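Local coordinates for packaging protein UL32 (Human herpesvirus 8 type M, PDB 6XF9) that binds zinc, assembles into a pentameric ring and is required for packaging of the herpesviral genome, at residues L122-H130 against C278-L286. Numbering follows the deposited sequence.
Sequences LMGIDLQLH and CLMHPTLGL. With ZN (zinc ion), chain O.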
loop_
_atom_site.group_PDB
_atom_site.type_symbol
_atom_site.label_atom_id
_atom_site.label_comp_id
_atom_site.label_asym_id
_atom_site.label_seq_id
_atom_site.Cartn_x
_atom_site.Cartn_y
_atom_site.Cartn_z
ATOM N N LEU D 122 -23.252 10.969 -42.068
ATOM C CA LEU D 122 -21.935 10.593 -41.590
ATOM C C LEU D 122 -21.072 11.749 -41.133
ATOM O O LEU D 122 -21.109 12.805 -41.702
ATOM C CB LEU D 122 -21.157 9.837 -42.643
ATOM C CG LEU D 122 -21.451 8.417 -43.024
ATOM C CD1 LEU D 122 -20.350 7.916 -43.867
ATOM C CD2 LEU D 122 -21.617 7.507 -41.879
ATOM N N MET D 123 -20.260 11.512 -40.118
ATOM C CA MET D 123 -19.357 12.533 -39.625
ATOM C C MET D 123 -17.929 12.021 -39.607
ATOM O O MET D 123 -17.676 10.811 -39.671
ATOM C CB MET D 123 -19.773 12.980 -38.238
ATOM C CG MET D 123 -21.146 13.535 -38.313
ATOM S SD MET D 123 -21.234 15.081 -37.458
ATOM C CE MET D 123 -22.965 15.414 -37.668
ATOM N N GLY D 124 -17.003 12.979 -39.474
ATOM C CA GLY D 124 -15.588 12.643 -39.405
ATOM C C GLY D 124 -15.301 11.557 -38.395
ATOM O O GLY D 124 -14.510 10.646 -38.649
ATOM N N ILE D 125 -15.947 11.626 -37.234
ATOM C CA ILE D 125 -15.687 10.603 -36.232
ATOM C C ILE D 125 -16.119 9.237 -36.749
ATOM O O ILE D 125 -15.484 8.224 -36.436
ATOM C CB ILE D 125 -16.375 10.967 -34.900
ATOM C CG1 ILE D 125 -15.778 10.144 -33.759
ATOM C CG2 ILE D 125 -17.889 10.761 -34.982
ATOM C CD1 ILE D 125 -14.275 10.229 -33.700
ATOM N N ASP D 126 -17.170 9.177 -37.581
ATOM C CA ASP D 126 -17.644 7.881 -38.072
ATOM C C ASP D 126 -16.663 7.263 -39.059
ATOM O O ASP D 126 -16.441 6.041 -39.038
ATOM C CB ASP D 126 -19.015 8.024 -38.724
ATOM C CG ASP D 126 -20.055 8.576 -37.776
ATOM O OD1 ASP D 126 -20.278 7.935 -36.722
ATOM O OD2 ASP D 126 -20.660 9.633 -38.095
ATOM N N LEU D 127 -16.079 8.098 -39.936
ATOM C CA LEU D 127 -15.025 7.648 -40.846
ATOM C C LEU D 127 -13.780 7.207 -40.083
ATOM O O LEU D 127 -13.164 6.189 -40.417
ATOM C CB LEU D 127 -14.678 8.762 -41.828
ATOM C CG LEU D 127 -15.831 9.190 -42.736
ATOM C CD1 LEU D 127 -15.457 10.445 -43.514
ATOM C CD2 LEU D 127 -16.245 8.083 -43.687
ATOM N N GLN D 128 -13.346 8.009 -39.102
ATOM C CA GLN D 128 -12.190 7.655 -38.277
ATOM C C GLN D 128 -12.392 6.333 -37.541
ATOM O O GLN D 128 -11.492 5.489 -37.492
ATOM C CB GLN D 128 -11.943 8.758 -37.264
ATOM C CG GLN D 128 -11.405 10.027 -37.829
ATOM C CD GLN D 128 -10.904 10.933 -36.732
ATOM O OE1 GLN D 128 -9.792 10.768 -36.241
ATOM N NE2 GLN D 128 -11.745 11.862 -36.300
ATOM N N LEU D 129 -13.556 6.156 -36.916
ATOM C CA LEU D 129 -13.815 4.931 -36.161
ATOM C C LEU D 129 -13.840 3.715 -37.081
ATOM O O LEU D 129 -13.304 2.650 -36.734
ATOM C CB LEU D 129 -15.128 5.060 -35.381
ATOM C CG LEU D 129 -15.117 5.878 -34.079
ATOM C CD1 LEU D 129 -16.518 6.086 -33.534
ATOM C CD2 LEU D 129 -14.279 5.142 -33.036
ATOM N N HIS D 130 -14.475 3.844 -38.253
ATOM C CA HIS D 130 -14.628 2.687 -39.133
ATOM C C HIS D 130 -13.328 2.336 -39.846
ATOM O O HIS D 130 -12.920 1.169 -39.876
ATOM C CB HIS D 130 -15.753 2.932 -40.142
ATOM C CG HIS D 130 -15.926 1.814 -41.123
ATOM N ND1 HIS D 130 -16.606 0.658 -40.817
ATOM C CD2 HIS D 130 -15.508 1.681 -42.406
ATOM C CE1 HIS D 130 -16.593 -0.145 -41.866
ATOM N NE2 HIS D 130 -15.929 0.450 -42.842
ATOM N N CYS D 278 -11.044 19.905 -37.067
ATOM C CA CYS D 278 -10.295 19.021 -36.184
ATOM C C CYS D 278 -11.110 17.829 -35.714
ATOM O O CYS D 278 -10.525 16.884 -35.180
ATOM C CB CYS D 278 -9.774 19.802 -34.969
ATOM S SG CYS D 278 -11.063 20.600 -33.971
ATOM N N LEU D 279 -12.431 17.835 -35.911
ATOM C CA LEU D 279 -13.245 16.676 -35.577
ATOM C C LEU D 279 -13.088 15.559 -36.588
ATOM O O LEU D 279 -13.831 14.574 -36.517
ATOM C CB LEU D 279 -14.716 17.072 -35.442
ATOM C CG LEU D 279 -14.996 18.051 -34.306
ATOM C CD1 LEU D 279 -16.462 18.471 -34.271
ATOM C CD2 LEU D 279 -14.600 17.439 -32.977
ATOM N N MET D 280 -12.170 15.717 -37.547
ATOM C CA MET D 280 -11.754 14.646 -38.442
ATOM C C MET D 280 -10.367 14.099 -38.126
ATOM O O MET D 280 -9.902 13.191 -38.822
ATOM C CB MET D 280 -11.777 15.124 -39.893
ATOM C CG MET D 280 -13.146 15.236 -40.481
ATOM S SD MET D 280 -13.026 16.146 -42.014
ATOM C CE MET D 280 -12.381 14.910 -43.129
ATOM N N HIS D 281 -9.716 14.607 -37.111
ATOM C CA HIS D 281 -8.391 14.309 -36.615
ATOM C C HIS D 281 -8.509 13.453 -35.356
ATOM O O HIS D 281 -9.523 13.525 -34.651
ATOM C CB HIS D 281 -7.655 15.608 -36.280
ATOM C CG HIS D 281 -6.185 15.431 -36.106
ATOM N ND1 HIS D 281 -5.627 14.950 -34.941
ATOM C CD2 HIS D 281 -5.151 15.689 -36.943
ATOM C CE1 HIS D 281 -4.312 14.883 -35.082
ATOM N NE2 HIS D 281 -3.997 15.327 -36.288
ATOM N N PRO D 282 -7.521 12.611 -35.030
ATOM C CA PRO D 282 -7.660 11.743 -33.843
ATOM C C PRO D 282 -7.833 12.473 -32.506
ATOM O O PRO D 282 -8.450 11.912 -31.589
ATOM C CB PRO D 282 -6.370 10.914 -33.868
ATOM C CG PRO D 282 -5.525 11.462 -35.045
ATOM C CD PRO D 282 -6.508 12.088 -35.958
ATOM N N THR D 283 -7.286 13.674 -32.333
ATOM C CA THR D 283 -7.343 14.332 -31.031
ATOM C C THR D 283 -8.567 15.239 -30.846
ATOM O O THR D 283 -8.754 15.790 -29.754
ATOM C CB THR D 283 -6.064 15.132 -30.810
ATOM O OG1 THR D 283 -6.094 16.266 -31.671
ATOM C CG2 THR D 283 -4.850 14.300 -31.158
ATOM N N LEU D 284 -9.397 15.424 -31.873
ATOM C CA LEU D 284 -10.677 16.119 -31.731
ATOM C C LEU D 284 -10.516 17.549 -31.211
ATOM O O LEU D 284 -11.355 18.044 -30.451
ATOM C CB LEU D 284 -11.630 15.325 -30.834
ATOM C CG LEU D 284 -11.933 13.958 -31.446
ATOM C CD1 LEU D 284 -12.931 13.152 -30.619
ATOM C CD2 LEU D 284 -12.438 14.170 -32.850
ATOM N N GLY D 285 -9.428 18.215 -31.578
ATOM C CA GLY D 285 -9.218 19.592 -31.177
ATOM C C GLY D 285 -7.823 20.028 -31.564
ATOM O O GLY D 285 -6.963 19.213 -31.917
ATOM N N LEU D 286 -7.597 21.322 -31.552
ATOM C CA LEU D 286 -6.306 21.869 -31.814
ATOM C C LEU D 286 -5.849 22.696 -30.626
ATOM O O LEU D 286 -6.298 23.764 -30.435
ATOM C CB LEU D 286 -6.366 22.723 -33.055
ATOM C CG LEU D 286 -5.109 23.409 -33.449
ATOM C CD1 LEU D 286 -4.044 22.394 -33.519
ATOM C CD2 LEU D 286 -5.236 23.972 -34.798
HETATM ZN ZN ZN O . -17.683 0.055 -39.177
#
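Gln128 reaches from helix 124-133 across to the backbone of the 278-286 loop, and its amide makes the one clear hydrogen bond between the two segments, a weak one, along with the closest approaches. With CG anti to the carbonyl carbon (chi1 -71°) and the chain extended beyond it, the amide group lies against the main chain of Met280 to Pro282. Gln128 NE2 gives a bent hydrogen bond to His281 O (3.2 Å, 139° at the hydrogen). Gln128 OE1 lies against the His281-Pro282 peptide bond, 3.1 Å from His281 C, a contact without a hydrogen to share. Gln128 CD packs 3.2 Å from Met280 O, which takes a hydrogen bond from Thr92 OG1 of helix 89-106.

One turn earlier, Gly124 CA and Met280 CA approach to 4.4 Å, and Met280 CG packs directly on Gly124 CA at 3.7 Å. Ile125 CD1 and Leu284 CD2 touch loosely at 4.4 Å. His281 O, the acceptor for Gln128, also begins the type I turn to Leu284 through a long, weak bond from Leu284 N.

The same helix carries His130, whose ND1 binds zinc with Cys52, Cys55 and Cys136. The arrangement thus joins the helix of a three-cysteine, one-histidine zinc site, built round a CxxC pair, to a buried loop reached 148 residues later.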